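Local coordinates for protein (R)-specific secondary-alkylsulfatase (Pseudomonas sp., PDB 4AXH) that hydrolyses (R)-secondary alkyl sulfates to (S)-alcohols and sulfate with strict inversion of configuration, using a pair of zinc ions, at residues 126-131 / 356-361; 145-150 / 176-181. All blocks are in the same frame, centred on the assembly; numbering follows the deposited sequence.

Overall arrangement
Both contacts belong to the metallo-beta-lactamase part of the chain and lie on the same side of its centre, with their own centres about 14 Å apart. Along the chain, contact 2 is nested within the long loop that contact 1 closes. The strands 124-128 and 144-147 share one mixed sheet, separated by strand 135-138, and the two contacts meet where Asp131 OD1 packs 3.5 Å from Leu150 CB. Contact 2 carries two ligands of the first zinc, His179 and His181. Contact 1 joins this sheet, through strand 124-128, to the segment that follows His355, a ligand of the second zinc; the side chain of Asn356 is about 9 Å from a zinc ion.

Contact 1: 126-131 / 356-361; sequences QVRGLD and NWPVWG
Arg128 reaches from the end of strand 124-128 to the loop 356-358, where its side chain runs past the carbonyl of Asn356 and lays its guanidinium against the backbone of Trp357 and the ring of Pro358. CG stands anti to the carbonyl carbon (chi1 -53°), and a bend at chi3 (-67°) follows, turning the guanidinium relative to the aliphatic stem. The stem makes the approach to Asn356: CD of Arg128 lies 3.2 Å from its O atom. Farther out, Trp357 CA and Pro358 CD sit over one face of the guanidinium, with Arg128 NH1 3.6 Å from Pro358 CD. The indole itself does not stack on this group. Its plane stands 73° from that of the guanidinium, and Trp357 brings up CB, 4.0 Å from Arg128 NH2, while the ring extends toward helix 103-111. The extended side chain of Gln126 slides past Pro358 in the opposite direction, its terminal amide grazing the ring at CG.

Around this junction, Asn134 ND2 donates a hydrogen bond to Asn356 O, and Phe118 makes a cation-pi interaction with Arg128. Pro358 and Gln126 both touch Ile352 of strand 350-352, placing the contact between the two mixed sheets of the metallo-beta-lactamase fold. Across the two segments the buried cation is packed rather than hydrogen-bonded: Trp357 CA and Pro358 CD lie over one guanidinium face and the Asn356 carbonyl lies obliquely beside the stem, while the cation-pi partner Phe118 probably helps to stabilise the charge.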
# COMPACT_ATOMS: atom_id res chain seq x y z
N GLN A 126 -7.03 5.51 35.60
CA GLN A 126 -6.64 4.69 34.49
C GLN A 126 -6.28 3.31 34.99
O GLN A 126 -5.64 3.18 36.04
CB GLN A 126 -5.45 5.34 33.78
CG GLN A 126 -5.40 5.12 32.29
CD GLN A 126 -4.60 6.20 31.58
OE1 GLN A 126 -5.07 6.58 30.41
NE2 GLN A 126 -3.52 6.62 32.02
N VAL A 127 -6.71 2.28 34.25
CA VAL A 127 -6.35 0.90 34.53
C VAL A 127 -5.44 0.51 33.40
O VAL A 127 -5.82 0.57 32.21
CB VAL A 127 -7.54 -0.09 34.69
CG1 VAL A 127 -7.03 -1.49 35.04
CG2 VAL A 127 -8.53 0.39 35.76
N ARG A 128 -4.20 0.19 33.78
CA ARG A 128 -3.14 -0.18 32.86
C ARG A 128 -2.56 -1.52 33.27
O ARG A 128 -2.49 -1.82 34.46
CB ARG A 128 -2.01 0.87 32.92
CG ARG A 128 -2.46 2.31 32.71
CD ARG A 128 -1.39 3.16 32.10
NE ARG A 128 -0.26 3.37 32.99
CZ ARG A 128 -0.18 4.34 33.90
NH1 ARG A 128 -1.17 5.21 34.05
NH2 ARG A 128 0.88 4.44 34.67
N GLY A 129 -2.11 -2.30 32.29
CA GLY A 129 -1.47 -3.59 32.55
C GLY A 129 -2.35 -4.76 32.90
O GLY A 129 -1.86 -5.80 33.35
N LEU A 130 -3.66 -4.62 32.72
CA LEU A 130 -4.57 -5.72 32.99
C LEU A 130 -5.06 -6.25 31.64
O LEU A 130 -6.00 -7.04 31.61
CB LEU A 130 -5.73 -5.23 33.89
CG LEU A 130 -5.52 -5.33 35.41
CD1 LEU A 130 -4.70 -4.18 35.92
CD2 LEU A 130 -6.82 -5.28 36.13
N ASP A 131 -4.38 -5.83 30.53
CA ASP A 131 -4.75 -6.10 29.12
C ASP A 131 -3.70 -5.43 28.20
O ASP A 131 -3.08 -4.44 28.62
CB ASP A 131 -6.11 -5.37 28.86
CG ASP A 131 -6.83 -5.61 27.54
OD1 ASP A 131 -7.66 -6.54 27.48
OD2 ASP A 131 -6.64 -4.81 26.61
N ASN A 356 0.25 2.27 27.49
CA ASN A 356 1.32 2.87 28.31
C ASN A 356 0.97 4.04 29.23
O ASN A 356 -0.19 4.38 29.40
CB ASN A 356 2.57 3.17 27.49
CG ASN A 356 2.92 2.09 26.51
OD1 ASN A 356 2.69 2.23 25.32
ND2 ASN A 356 3.50 1.01 26.99
N TRP A 357 2.00 4.63 29.82
CA TRP A 357 1.98 5.66 30.86
C TRP A 357 1.73 7.08 30.35
O TRP A 357 2.04 7.39 29.19
CB TRP A 357 3.30 5.61 31.69
CG TRP A 357 4.51 5.55 30.83
CD1 TRP A 357 5.18 6.60 30.28
CD2 TRP A 357 5.04 4.37 30.22
NE1 TRP A 357 6.16 6.14 29.43
CE2 TRP A 357 6.08 4.78 29.36
CE3 TRP A 357 4.72 3.00 30.30
CZ2 TRP A 357 6.85 3.85 28.62
CZ3 TRP A 357 5.44 2.09 29.54
CH2 TRP A 357 6.50 2.51 28.72
N PRO A 358 1.30 7.99 31.27
CA PRO A 358 1.08 9.38 30.86
C PRO A 358 2.36 10.24 30.85
O PRO A 358 3.31 9.89 31.49
CB PRO A 358 0.12 9.91 31.96
CG PRO A 358 -0.27 8.72 32.79
CD PRO A 358 0.88 7.80 32.67
N VAL A 359 2.38 11.35 30.12
CA VAL A 359 3.50 12.29 30.18
C VAL A 359 3.00 13.55 30.87
O VAL A 359 1.98 14.08 30.46
CB VAL A 359 4.28 12.52 28.85
CG1 VAL A 359 3.39 13.07 27.75
CG2 VAL A 359 5.50 13.43 29.06
N TRP A 360 3.64 13.98 31.96
CA TRP A 360 3.19 15.12 32.79
C TRP A 360 3.91 16.44 32.50
O TRP A 360 5.10 16.42 32.20
CB TRP A 360 3.33 14.83 34.30
CG TRP A 360 3.03 13.42 34.72
CD1 TRP A 360 3.86 12.34 34.59
CD2 TRP A 360 1.81 12.91 35.28
NE1 TRP A 360 3.23 11.20 35.02
CE2 TRP A 360 2.00 11.54 35.53
CE3 TRP A 360 0.59 13.51 35.67
CZ2 TRP A 360 1.00 10.73 36.08
CZ3 TRP A 360 -0.40 12.70 36.22
CH2 TRP A 360 -0.20 11.33 36.40
N GLY A 361 3.20 17.54 32.67
CA GLY A 361 3.73 18.89 32.49
C GLY A 361 3.67 19.34 31.06
O GLY A 361 4.21 18.66 30.18

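Contact 2: 145-150 / 176-181; sequences VLIDTL and VYSHSH. With ZN (zinc ion), chain D.
The loop carrying the first two histidines of the metallo-beta-lactamase zinc-binding motif is tied here to the end of strand 144-147. His179 NE2 and His181 ND1 each bind zinc at 2.1 Å, alongside a water; Glu291 and Asp310 complete the site. Asp148 grips Ser178, the residue just before His179, through both carboxylate oxygens: OD1 accepts Ser178 N at 2.8 Å in a nearly straight bond (172°), and OD2 accepts Ser178 OG at 2.8 Å, each through a syn lone pair. Ser178 OG in turn receives His179 ND1 at 2.6 Å, the serine lying 17° out of the imidazole plane. Held at one nitrogen by zinc and at the other by the serine, the ring is probably fixed in its rotation. Asp148 OD2 also takes bonds from Gln354 NE2 and His184 ND1, so the carboxylate contacts a second-zinc ligand directly and His179 by way of Ser178.

Behind the site, Ile147 and Val176 form a parallel bridge flanked by Val176 N to Leu146 O and Asp148 N to Val176 O, both 2.7 Å. Ile147 CD1 packs against Ser178 CB, while Thr149 CG2 meets the edge of the Tyr177 ring. Strands 135-138 and 203-207 flank this pair in the sheet, and the metal-binding loop runs from strand 172-176 into helix 182-185.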
# COMPACT_ATOMS: atom_id res chain seq x y z
N VAL A 145 -17.83 7.77 33.01
CA VAL A 145 -17.59 7.91 31.58
C VAL A 145 -16.28 7.24 31.29
O VAL A 145 -15.27 7.52 31.93
CB VAL A 145 -17.83 9.29 30.92
CG1 VAL A 145 -17.36 10.41 31.82
CG2 VAL A 145 -17.23 9.39 29.52
N LEU A 146 -16.36 6.23 30.43
CA LEU A 146 -15.24 5.38 30.09
C LEU A 146 -14.71 5.66 28.71
O LEU A 146 -15.47 5.87 27.76
CB LEU A 146 -15.72 3.94 30.16
CG LEU A 146 -15.39 3.12 31.36
CD1 LEU A 146 -15.87 3.74 32.63
CD2 LEU A 146 -15.98 1.75 31.20
N ILE A 147 -13.40 5.67 28.59
CA ILE A 147 -12.78 5.75 27.27
C ILE A 147 -12.06 4.43 27.09
O ILE A 147 -11.16 4.11 27.87
CB ILE A 147 -12.07 7.07 26.79
CG1 ILE A 147 -10.81 6.80 25.97
CG2 ILE A 147 -11.87 8.16 27.86
CD1 ILE A 147 -11.09 6.52 24.57
N ASP A 148 -12.64 3.61 26.20
CA ASP A 148 -12.29 2.25 25.82
C ASP A 148 -12.73 1.17 26.80
O ASP A 148 -13.00 1.45 27.99
CB ASP A 148 -10.87 2.10 25.27
CG ASP A 148 -10.67 2.88 24.00
OD1 ASP A 148 -11.68 3.23 23.36
OD2 ASP A 148 -9.51 3.18 23.66
N THR A 149 -12.85 -0.07 26.29
CA THR A 149 -13.37 -1.20 27.06
C THR A 149 -12.43 -2.43 27.05
O THR A 149 -12.90 -3.56 27.26
CB THR A 149 -14.74 -1.55 26.49
OG1 THR A 149 -14.55 -1.99 25.16
CG2 THR A 149 -15.72 -0.37 26.51
N LEU A 150 -11.12 -2.20 26.81
CA LEU A 150 -10.08 -3.23 26.72
C LEU A 150 -10.38 -4.26 25.57
O LEU A 150 -11.30 -4.04 24.78
CB LEU A 150 -9.80 -3.90 28.08
CG LEU A 150 -9.54 -3.01 29.32
CD1 LEU A 150 -9.26 -3.85 30.55
CD2 LEU A 150 -8.38 -2.05 29.10
N VAL A 176 -16.67 5.73 25.37
CA VAL A 176 -16.02 6.31 24.19
C VAL A 176 -15.12 5.23 23.61
O VAL A 176 -14.31 4.66 24.31
CB VAL A 176 -15.21 7.58 24.52
CG1 VAL A 176 -14.53 8.15 23.27
CG2 VAL A 176 -16.09 8.64 25.16
N TYR A 177 -15.28 4.95 22.32
CA TYR A 177 -14.45 4.03 21.56
C TYR A 177 -13.50 4.96 20.86
O TYR A 177 -13.93 5.69 19.97
CB TYR A 177 -15.26 3.26 20.50
CG TYR A 177 -16.29 2.26 21.02
CD1 TYR A 177 -16.05 1.52 22.18
CD2 TYR A 177 -17.46 2.00 20.30
CE1 TYR A 177 -16.97 0.57 22.63
CE2 TYR A 177 -18.36 1.02 20.74
CZ TYR A 177 -18.12 0.32 21.90
OH TYR A 177 -19.02 -0.63 22.34
N SER A 178 -12.23 5.00 21.29
CA SER A 178 -11.23 5.89 20.68
C SER A 178 -11.06 5.61 19.17
O SER A 178 -10.93 6.55 18.39
CB SER A 178 -9.88 5.76 21.39
OG SER A 178 -9.28 4.48 21.24
N HIS A 179 -11.05 4.33 18.79
CA HIS A 179 -10.86 3.89 17.41
C HIS A 179 -11.34 2.44 17.19
O HIS A 179 -11.64 1.71 18.16
CB HIS A 179 -9.38 4.07 16.95
CG HIS A 179 -8.38 3.27 17.74
ND1 HIS A 179 -8.11 3.55 19.07
CD2 HIS A 179 -7.56 2.27 17.33
CE1 HIS A 179 -7.15 2.72 19.42
NE2 HIS A 179 -6.80 1.91 18.41
N SER A 180 -11.37 2.03 15.90
CA SER A 180 -11.82 0.72 15.45
C SER A 180 -10.85 -0.48 15.67
O SER A 180 -10.78 -1.34 14.80
CB SER A 180 -12.32 0.80 14.01
OG SER A 180 -11.28 1.23 13.16
N HIS A 181 -10.16 -0.58 16.83
CA HIS A 181 -9.31 -1.74 17.12
C HIS A 181 -9.86 -2.59 18.25
O HIS A 181 -10.38 -2.05 19.23
CB HIS A 181 -7.85 -1.35 17.37
CG HIS A 181 -7.10 -0.91 16.15
ND1 HIS A 181 -6.01 -0.06 16.24
CD2 HIS A 181 -7.32 -1.20 14.85
CE1 HIS A 181 -5.61 0.15 14.99
NE2 HIS A 181 -6.35 -0.54 14.12
ZN ZN D . -5.07 0.86 17.92
O HOH W 1 -4.76 -0.90 19.00